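Local coordinates for protein phenylacetaldehyde dehydrogenase (Burkholderia cenocepacia, PDB 4O5H) that probably oxidises phenylacetaldehyde to phenylacetate with NAD+ as the electron acceptor, as a member of the aldehyde dehydrogenase family, at residues I195-A200 / R494-Q499. Residues are numbered along the deposited sequence; the frame is centred on the assembly and turned at random.
Sequences IAPALA and RAVIDQ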
loop_
_atom_site.group_PDB
_atom_site.type_symbol
_atom_site.label_atom_id
_atom_site.label_comp_id
_atom_site.label_asym_id
_atom_site.label_seq_id
_atom_site.Cartn_x
_atom_site.Cartn_y
_atom_site.Cartn_z
ATOM N N ILE A 195 15.223 1.496 -8.224
ATOM C CA ILE A 195 16.451 1.620 -7.420
ATOM C C ILE A 195 16.619 3.054 -6.878
ATOM O O ILE A 195 17.020 3.228 -5.746
ATOM C CB ILE A 195 17.693 1.222 -8.261
ATOM C CG1 ILE A 195 17.648 -0.272 -8.581
ATOM C CG2 ILE A 195 18.998 1.559 -7.539
ATOM C CD1 ILE A 195 18.697 -0.684 -9.605
ATOM N N ALA A 196 16.324 4.071 -7.708
ATOM C CA ALA A 196 16.668 5.442 -7.325
ATOM C C ALA A 196 15.987 5.903 -6.019
ATOM O O ALA A 196 16.643 6.427 -5.140
ATOM C CB ALA A 196 16.460 6.423 -8.449
ATOM N N PRO A 197 14.689 5.644 -5.865
ATOM C CA PRO A 197 14.054 6.092 -4.634
ATOM C C PRO A 197 14.554 5.338 -3.428
ATOM O O PRO A 197 14.581 5.888 -2.324
ATOM C CB PRO A 197 12.565 5.805 -4.851
ATOM C CG PRO A 197 12.391 5.480 -6.281
ATOM C CD PRO A 197 13.736 5.141 -6.855
ATOM N N ALA A 198 14.940 4.092 -3.626
ATOM C CA ALA A 198 15.555 3.291 -2.567
ATOM C C ALA A 198 16.863 3.870 -2.091
ATOM O O ALA A 198 17.082 4.033 -0.896
ATOM C CB ALA A 198 15.767 1.872 -3.050
ATOM N N LEU A 199 17.723 4.246 -3.010
ATOM C CA LEU A 199 18.970 4.843 -2.644
ATOM C C LEU A 199 18.798 6.183 -1.948
ATOM O O LEU A 199 19.507 6.488 -0.974
ATOM C CB LEU A 199 19.862 4.984 -3.863
ATOM C CG LEU A 199 20.192 3.683 -4.614
ATOM C CD1 LEU A 199 21.081 3.954 -5.802
ATOM C CD2 LEU A 199 20.889 2.703 -3.697
ATOM N N ALA A 200 17.864 6.978 -2.438
ATOM C CA ALA A 200 17.633 8.318 -1.883
ATOM C C ALA A 200 17.169 8.254 -0.442
ATOM O O ALA A 200 17.530 9.095 0.339
ATOM C CB ALA A 200 16.580 9.043 -2.725
ATOM N N ARG A 494 7.516 13.120 -5.615
ATOM C CA ARG A 494 7.546 13.088 -4.165
ATOM C C ARG A 494 6.846 11.844 -3.629
ATOM O O ARG A 494 7.255 11.287 -2.599
ATOM C CB ARG A 494 6.856 14.338 -3.610
ATOM C CG ARG A 494 6.981 14.489 -2.122
ATOM C CD ARG A 494 6.854 15.957 -1.773
ATOM N NE ARG A 494 5.590 16.479 -2.264
ATOM C CZ ARG A 494 4.443 16.366 -1.603
ATOM N NH1 ARG A 494 4.401 15.739 -0.424
ATOM N NH2 ARG A 494 3.321 16.896 -2.104
ATOM N N ALA A 495 5.804 11.401 -4.309
ATOM C CA ALA A 495 5.020 10.245 -3.828
ATOM C C ALA A 495 5.878 9.009 -3.611
ATOM O O ALA A 495 5.749 8.318 -2.595
ATOM C CB ALA A 495 3.870 9.949 -4.768
ATOM N N VAL A 496 6.751 8.692 -4.555
ATOM C CA VAL A 496 7.472 7.395 -4.451
ATOM C C VAL A 496 8.420 7.444 -3.280
ATOM O O VAL A 496 8.592 6.468 -2.555
ATOM C CB VAL A 496 8.187 6.983 -5.771
ATOM C CG1 VAL A 496 9.373 7.895 -6.074
ATOM C CG2 VAL A 496 8.631 5.546 -5.716
ATOM N N ILE A 497 9.001 8.610 -3.044
ATOM C CA ILE A 497 9.886 8.789 -1.912
ATOM C C ILE A 497 9.186 8.422 -0.616
ATOM O O ILE A 497 9.685 7.623 0.215
ATOM C CB ILE A 497 10.444 10.246 -1.875
ATOM C CG1 ILE A 497 11.411 10.460 -3.049
ATOM C CG2 ILE A 497 11.108 10.554 -0.560
ATOM C CD1 ILE A 497 12.763 9.737 -2.946
ATOM N N ASP A 498 8.007 8.970 -0.414
ATOM C CA ASP A 498 7.246 8.618 0.790
ATOM C C ASP A 498 6.951 7.126 0.863
ATOM O O ASP A 498 6.892 6.554 1.933
ATOM C CB ASP A 498 5.938 9.434 0.895
ATOM C CG ASP A 498 6.188 10.950 1.097
ATOM O OD1 ASP A 498 7.235 11.361 1.669
ATOM O OD2 ASP A 498 5.308 11.739 0.650
ATOM N N GLN A 499 6.750 6.486 -0.274
ATOM C CA GLN A 499 6.464 5.057 -0.294
ATOM C C GLN A 499 7.669 4.150 -0.068
ATOM O O GLN A 499 7.507 2.945 0.050
ATOM C CB GLN A 499 5.738 4.709 -1.599
ATOM C CG GLN A 499 4.369 5.425 -1.649
ATOM C CD GLN A 499 3.502 5.033 -2.852
ATOM O OE1 GLN A 499 3.732 3.982 -3.467
ATOM N NE2 GLN A 499 2.514 5.883 -3.185
#
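P197 meets V496 and I497 in a small, wholly apolar contact between two helices. The tight part is the pyrrolidine ring against V496. Both methyls of V496 reach the CB-CG edge of the ring, CG2 near the ring plane and CG1 displaced to one side of it. P197 CG lies 3.8 Å from V496 CG2 and 3.9 Å from V496 CG1. P197 CB is 4.0 Å from both V496 CG1 and V496 CG2. Chi1 of V496 (69°) turns both methyls toward the proline: CG2 is anti to the backbone N, and CG1 is tucked between N and C.

I497 reaches the same helix one turn further on. Its CD1 ends 3.9 Å from A200 CB. I497 CD1 lies more loosely by P197, 4.2 Å from P197 CA. A single methyl thus bridges two residues three positions apart. No hydrogen bond links the segments. P197 also has no backbone N-H to give to the preceding turn, and its helix is kinked there. The axes approach to 9.1 Å and cross at -61°, so the touching patch is short.

M142 of helix 124-145 touches both V496 and I497, and Y500 touches P197. The other side of helix 494-499 is more open and polar. R494 is exposed there and makes a weak hydrogen bond to S152 of the second subunit. D498, partly exposed, forms a salt bridge with K172.

The contact joins the helix between strands 166-181 and 204-208 to the short helix just before C-terminal strand 501-509. Strands 166-181 and 204-208 run parallel, so helix 187-201 is the crossover of a beta-alpha-beta unit, as in the Rossmann-type nucleotide-binding domain of aldehyde dehydrogenases.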